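Local coordinates for protein HIAXHD3 (Humicola insolens, PDB 3ZXK) that probably removes arabinofuranose side chains from arabinoxylan, as an exo-acting family 43 glycoside hydrolase, at residues 81-87 with 99-104; 139-145 with 156-160. All blocks are in the same frame, centred on the assembly; numbering follows the deposited sequence.

Contact 1: 81-87 with 99-104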
loop_
_atom_site.group_PDB
_atom_site.type_symbol
_atom_site.label_atom_id
_atom_site.label_comp_id
_atom_site.label_asym_id
_atom_site.label_seq_id
_atom_site.Cartn_x
_atom_site.Cartn_y
_atom_site.Cartn_z
ATOM N N LYS A 81 -11.185 6.774 1.625
ATOM C CA LYS A 81 -11.130 7.183 3.022
ATOM C C LYS A 81 -10.121 6.288 3.730
ATOM O O LYS A 81 -9.026 6.087 3.216
ATOM C CB LYS A 81 -12.531 7.208 3.652
ATOM C CG LYS A 81 -13.462 8.229 2.967
ATOM C CD LYS A 81 -14.814 8.259 3.643
ATOM C CE LYS A 81 -15.720 9.306 3.035
ATOM N NZ LYS A 81 -17.128 9.142 3.505
ATOM N N GLY A 82 -10.461 5.777 4.905
ATOM C CA GLY A 82 -9.585 4.843 5.597
ATOM C C GLY A 82 -8.206 5.397 5.912
ATOM O O GLY A 82 -8.078 6.535 6.343
ATOM N N ILE A 83 -7.192 4.561 5.725
ATOM C CA ILE A 83 -5.860 4.866 6.206
ATOM C C ILE A 83 -5.103 5.762 5.238
ATOM O O ILE A 83 -4.747 5.358 4.128
ATOM C CB ILE A 83 -5.059 3.575 6.475
ATOM C CG1 ILE A 83 -5.761 2.774 7.580
ATOM C CG2 ILE A 83 -3.592 3.889 6.804
ATOM C CD1 ILE A 83 -5.164 1.378 7.816
ATOM N N TRP A 84 -4.934 7.008 5.673
ATOM C CA TRP A 84 -4.083 7.984 4.996
ATOM C C TRP A 84 -2.707 7.942 5.656
ATOM O O TRP A 84 -2.325 6.913 6.250
ATOM C CB TRP A 84 -4.738 9.352 5.035
ATOM C CG TRP A 84 -5.878 9.502 4.060
ATOM C CD1 TRP A 84 -6.847 8.562 3.717
ATOM C CD2 TRP A 84 -6.213 10.701 3.296
ATOM N NE1 TRP A 84 -7.758 9.088 2.830
ATOM C CE2 TRP A 84 -7.415 10.368 2.508
ATOM C CE3 TRP A 84 -5.631 11.956 3.156
ATOM C CZ2 TRP A 84 -8.001 11.279 1.644
ATOM C CZ3 TRP A 84 -6.226 12.873 2.284
ATOM C CH2 TRP A 84 -7.387 12.546 1.545
ATOM N N ALA A 85 -1.913 9.004 5.549
ATOM C CA ALA A 85 -0.579 8.955 6.153
ATOM C C ALA A 85 -0.677 8.719 7.652
ATOM O O ALA A 85 -1.387 9.469 8.360
ATOM C CB ALA A 85 0.206 10.224 5.859
ATOM N N SER A 86 0.015 7.677 8.099
ATOM C CA SER A 86 -0.026 7.229 9.495
ATOM C C SER A 86 1.380 6.993 10.027
ATOM O O SER A 86 2.349 7.512 9.462
ATOM C CB SER A 86 -0.929 5.999 9.574
ATOM O OG SER A 86 -2.190 6.309 8.988
ATOM N N THR A 87 1.529 6.298 11.145
ATOM C CA THR A 87 2.860 6.228 11.741
ATOM C C THR A 87 3.025 4.943 12.551
ATOM O O THR A 87 2.060 4.429 13.095
ATOM C CB THR A 87 3.147 7.496 12.595
ATOM O OG1 THR A 87 4.505 7.470 13.019
ATOM C CG2 THR A 87 2.245 7.577 13.816
ATOM N N TRP A 99 1.206 1.505 16.160
ATOM C CA TRP A 99 0.729 2.107 14.912
ATOM C C TRP A 99 -0.369 3.090 15.257
ATOM O O TRP A 99 -1.346 2.714 15.903
ATOM C CB TRP A 99 0.182 1.010 13.958
ATOM C CG TRP A 99 -0.373 1.608 12.678
ATOM C CD1 TRP A 99 0.341 1.908 11.535
ATOM C CD2 TRP A 99 -1.728 2.079 12.429
ATOM N NE1 TRP A 99 -0.464 2.509 10.595
ATOM C CE2 TRP A 99 -1.730 2.636 11.076
ATOM C CE3 TRP A 99 -2.909 2.081 13.156
ATOM C CZ2 TRP A 99 -2.879 3.153 10.492
ATOM C CZ3 TRP A 99 -4.057 2.626 12.562
ATOM C CH2 TRP A 99 -4.043 3.144 11.257
ATOM N N TYR A 100 -0.224 4.342 14.838
ATOM C CA TYR A 100 -1.330 5.284 15.027
ATOM C C TYR A 100 -1.747 5.779 13.648
ATOM O O TYR A 100 -0.876 6.091 12.815
ATOM C CB TYR A 100 -0.905 6.514 15.828
ATOM C CG TYR A 100 -0.512 6.292 17.267
ATOM C CD1 TYR A 100 0.776 5.855 17.610
ATOM C CD2 TYR A 100 -1.434 6.546 18.305
ATOM C CE1 TYR A 100 1.132 5.666 18.950
ATOM C CE2 TYR A 100 -1.082 6.357 19.643
ATOM C CZ TYR A 100 0.200 5.923 19.950
ATOM O OH TYR A 100 0.571 5.725 21.265
ATOM N N GLY A 101 -3.051 5.957 13.471
ATOM C CA GLY A 101 -3.544 6.591 12.238
ATOM C C GLY A 101 -4.872 7.279 12.488
ATOM O O GLY A 101 -5.753 6.691 13.126
ATOM N N CYS A 102 -5.036 8.498 11.963
ATOM C CA CYS A 102 -6.316 9.201 12.044
ATOM C C CYS A 102 -7.197 8.812 10.875
ATOM O O CYS A 102 -6.782 8.915 9.720
ATOM C CB CYS A 102 -6.119 10.726 12.045
ATOM S SG CYS A 102 -7.735 11.561 12.108
ATOM N N VAL A 103 -8.410 8.362 11.169
ATOM C CA VAL A 103 -9.364 7.976 10.139
ATOM C C VAL A 103 -10.670 8.651 10.495
ATOM O O VAL A 103 -11.212 8.454 11.598
ATOM C CB VAL A 103 -9.560 6.429 10.082
ATOM C CG1 VAL A 103 -10.589 6.065 9.014
ATOM C CG2 VAL A 103 -8.227 5.739 9.784
ATOM N N GLU A 104 -11.146 9.472 9.557
ATOM C CA GLU A 104 -12.390 10.226 9.691
ATOM C C GLU A 104 -12.536 10.853 11.088
ATOM O O GLU A 104 -13.522 10.625 11.813
ATOM C CB GLU A 104 -13.591 9.361 9.323
ATOM C CG GLU A 104 -13.485 8.787 7.912
ATOM C CD GLU A 104 -14.752 8.089 7.484
ATOM O OE1 GLU A 104 -15.805 8.770 7.373
ATOM O OE2 GLU A 104 -14.696 6.871 7.271
HETATM O O HOH W 1 -9.787 8.807 6.745
HETATM O O HOH W 2 -4.844 7.377 8.581
HETATM O O HOH W 3 -2.778 9.783 10.787
#

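Contact 2: 139-145 with 156-160. With XYP (beta-D-xylopyranose), chain C.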
loop_
_atom_site.group_PDB
_atom_site.type_symbol
_atom_site.label_atom_id
_atom_site.label_comp_id
_atom_site.label_asym_id
_atom_site.label_seq_id
_atom_site.Cartn_x
_atom_site.Cartn_y
_atom_site.Cartn_z
ATOM N N ASN A 139 -8.902 13.102 18.996
ATOM C CA ASN A 139 -8.337 14.238 18.285
ATOM C C ASN A 139 -7.868 13.642 16.975
ATOM O O ASN A 139 -7.517 12.463 16.938
ATOM C CB ASN A 139 -7.162 14.828 19.060
ATOM C CG ASN A 139 -6.740 16.200 18.542
ATOM O OD1 ASN A 139 -7.379 16.791 17.654
ATOM N ND2 ASN A 139 -5.665 16.725 19.108
ATOM N N CYS A 140 -7.917 14.407 15.895
ATOM C CA CYS A 140 -7.438 13.866 14.635
ATOM C C CYS A 140 -5.993 14.267 14.432
ATOM O O CYS A 140 -5.687 15.454 14.253
ATOM C CB CYS A 140 -8.271 14.279 13.426
ATOM S SG CYS A 140 -7.535 13.555 11.922
ATOM N N TYR A 141 -5.111 13.275 14.486
ATOM C CA TYR A 141 -3.719 13.517 14.207
ATOM C C TYR A 141 -3.510 13.281 12.720
ATOM O O TYR A 141 -2.919 12.276 12.322
ATOM C CB TYR A 141 -2.855 12.582 15.034
ATOM C CG TYR A 141 -2.952 12.781 16.535
ATOM C CD1 TYR A 141 -3.313 14.027 17.100
ATOM C CD2 TYR A 141 -2.635 11.734 17.391
ATOM C CE1 TYR A 141 -3.357 14.194 18.479
ATOM C CE2 TYR A 141 -2.682 11.900 18.768
ATOM C CZ TYR A 141 -3.062 13.117 19.304
ATOM O OH TYR A 141 -3.103 13.230 20.672
ATOM N N TYR A 142 -3.974 14.231 11.909
ATOM C CA TYR A 142 -3.855 14.141 10.445
ATOM C C TYR A 142 -2.369 14.116 10.061
ATOM O O TYR A 142 -1.596 14.954 10.529
ATOM C CB TYR A 142 -4.525 15.343 9.774
ATOM C CG TYR A 142 -4.342 15.321 8.271
ATOM C CD1 TYR A 142 -5.140 14.523 7.462
ATOM C CD2 TYR A 142 -3.328 16.056 7.661
ATOM C CE1 TYR A 142 -4.939 14.467 6.080
ATOM C CE2 TYR A 142 -3.138 16.026 6.284
ATOM C CZ TYR A 142 -3.933 15.222 5.506
ATOM O OH TYR A 142 -3.743 15.190 4.146
ATOM N N ASP A 143 -1.964 13.142 9.239
ATOM C CA ASP A 143 -0.561 12.996 8.855
ATOM C C ASP A 143 0.373 12.932 10.096
ATOM O O ASP A 143 1.286 13.756 10.315
ATOM C CB ASP A 143 -0.167 14.105 7.868
ATOM C CG ASP A 143 -0.599 13.793 6.434
ATOM O OD1 ASP A 143 -1.521 12.990 6.226
ATOM O OD2 ASP A 143 0.008 14.354 5.516
ATOM N N ALA A 144 0.125 11.901 10.890
ATOM C CA ALA A 144 0.770 11.723 12.183
ATOM C C ALA A 144 2.208 11.246 11.996
ATOM O O ALA A 144 2.493 10.440 11.087
ATOM C CB ALA A 144 -0.013 10.686 12.990
ATOM N N GLY A 145 3.079 11.731 12.880
ATOM C CA GLY A 145 4.456 11.239 13.002
ATOM C C GLY A 145 4.820 11.021 14.459
ATOM O O GLY A 145 5.035 11.998 15.219
ATOM N N ILE A 156 3.487 12.909 19.197
ATOM C CA ILE A 156 3.040 12.835 17.804
ATOM C C ILE A 156 2.984 14.244 17.197
ATOM O O ILE A 156 2.290 15.124 17.712
ATOM C CB ILE A 156 1.676 12.123 17.640
ATOM C CG1 ILE A 156 1.799 10.653 18.097
ATOM C CG2 ILE A 156 1.172 12.208 16.194
ATOM C CD1 ILE A 156 0.500 9.871 18.095
ATOM N N ALA A 157 3.758 14.436 16.135
ATOM C CA ALA A 157 3.672 15.615 15.303
ATOM C C ALA A 157 2.577 15.364 14.246
ATOM O O ALA A 157 2.444 14.248 13.715
ATOM C CB ALA A 157 5.032 15.923 14.653
ATOM N N TYR A 158 1.770 16.386 13.951
ATOM C CA TYR A 158 0.676 16.212 13.003
ATOM C C TYR A 158 0.197 17.529 12.480
ATOM O O TYR A 158 0.571 18.571 13.007
ATOM C CB TYR A 158 -0.492 15.453 13.663
ATOM C CG TYR A 158 -1.170 16.241 14.757
ATOM C CD1 TYR A 158 -0.654 16.266 16.051
ATOM C CD2 TYR A 158 -2.350 16.950 14.496
ATOM C CE1 TYR A 158 -1.283 16.988 17.064
ATOM C CE2 TYR A 158 -2.992 17.667 15.497
ATOM C CZ TYR A 158 -2.462 17.673 16.790
ATOM O OH TYR A 158 -3.091 18.396 17.780
ATOM N N GLY A 159 -0.612 17.486 11.427
ATOM C CA GLY A 159 -1.327 18.706 11.021
ATOM C C GLY A 159 -1.163 19.028 9.558
ATOM O O GLY A 159 -0.320 18.465 8.867
ATOM N N ASN A 160 -2.008 19.949 9.110
ATOM C CA ASN A 160 -1.991 20.532 7.779
ATOM C C ASN A 160 -2.990 21.693 7.886
ATOM O O ASN A 160 -4.149 21.480 8.262
ATOM C CB ASN A 160 -2.408 19.501 6.707
ATOM C CG ASN A 160 -2.700 20.139 5.348
ATOM O OD1 ASN A 160 -3.122 21.301 5.255
ATOM N ND2 ASN A 160 -2.512 19.374 4.283
HETATM C C1 XYP C . -5.873 16.988 1.357
HETATM C C2 XYP C . -7.347 16.625 1.534
HETATM C C3 XYP C . -7.962 17.448 2.669
HETATM C C4 XYP C . -7.138 17.257 3.945
HETATM C C5 XYP C . -5.710 17.717 3.677
HETATM O O2 XYP C . -8.056 16.827 0.307
HETATM O O3 XYP C . -9.313 17.033 2.881
HETATM O O4 XYP C . -7.693 17.947 5.074
HETATM O O5 XYP C . -5.177 16.908 2.615
HETATM O O HOH W 4 1.749 16.533 9.355
#

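Contact 1: 81-87 with 99-104
Trp99 runs its side chain alongside Ile83, Ser86 and Thr87, and most atoms of the indole's inner border have a partner there. CG stands anti to the backbone N (chi1 178°), which lays the indole back against the loop: CB and CG pass the carbonyl oxygen of Thr87, CD1 of Trp99 comes 3.4 Å from that O, NE1 and CE2 pass Ser86 CB, and CZ2 touches Ser86 OG at 3.6 Å and Ile83 CG2, which sits at the ring edge near its plane. CH2 finishes against CD1 and CG1 of the same isoleucine. A leucine in place of Trp99 would probably leave Ile83 CG2 and Ser86 CB without the indole they pack against and open a gap beside them. At one end Thr87 and Tyr100 form an antiparallel hydrogen-bonded pair, with Thr87 N to Tyr100 O at 2.9 Å. Beyond it direct backbone bonds give way to water bridges: one molecule accepts from Trp84 N and donates to Ser86 OG and Cys102 O. Ser86 OG in turn donates to Trp84 O, which probably helps hold the backbone beside Trp84, a glycan-pocket residue. Strand 96-103 lies between 87-91 and 106-113 in a four-stranded propeller blade, while strand 41-47 touches Ile83 and Trp99 through Ala42.

Contact 2: 139-145 with 156-160
Tyr158 is the main bump here, and the hollow it fills is formed by the backbone of residues 140-142 and the ring of Tyr141. Its CG takes the position between backbone N and carbonyl carbon (chi1 67°), turning the ring back against the loop. Tyr141 CD1 then lies 3.5 Å above the centre of one face of the Tyr158 ring, although the two ring planes are inclined at 42°. Along another flank, Tyr158 CD2 and CE2 meet Cys140 O, and the hydroxyl OH receives a weak bond from Asn139 ND2 at 3.3 Å, an amide also bonded to Gln175. Ile156 fits the hollow between the Tyr141 ring, whose CD2 its CD1 meets at 3.7 Å, and the Ala144 methyl, met by its CG2. At the pocket end Tyr142 and Asn160 run side by side, with Asn160 CB against Tyr142 CE2 at 3.6 Å. Tyr142 OH is hydrogen-bonded to Glu192, as Asn160 ND2 is, which probably fixes both side chains, and lies 2.7 Å from O5 of the bound xylose. Backbone bonds join the edges: Gly159 N to Tyr142 O, 2.9 Å, and a reciprocal pair between Gly145 and Ala157. In this four-stranded blade of the family 43 propeller, strand 154-158 pairs with 145-148 and with 163-168, whose Ala166 and Leu168 touch Tyr141, while Ala157 rests on strand 192-199.

Contacts 1 and 2 are equivalent places in successive blades of the family 43 five-bladed beta-propeller: in each, the loop leading into the first strand of a blade packs on the end of the second. Both are largely buried, though contact 1 reaches the surface at Lys81 and Glu104, whereas contact 2 has no exposed touching residue. Each has one reciprocal backbone pair; beyond it contact 1 turns to water bridges and the indole of Trp99, contact 2 to a further backbone bond and packed tyrosines. The Cys102-Cys140 disulfide ties them together, and Ala85 CB packs 3.3 Å from Asp143 OD1. Each contributes to the glycan pocket, with Trp84 from one and Tyr142 and Asn160 from the other.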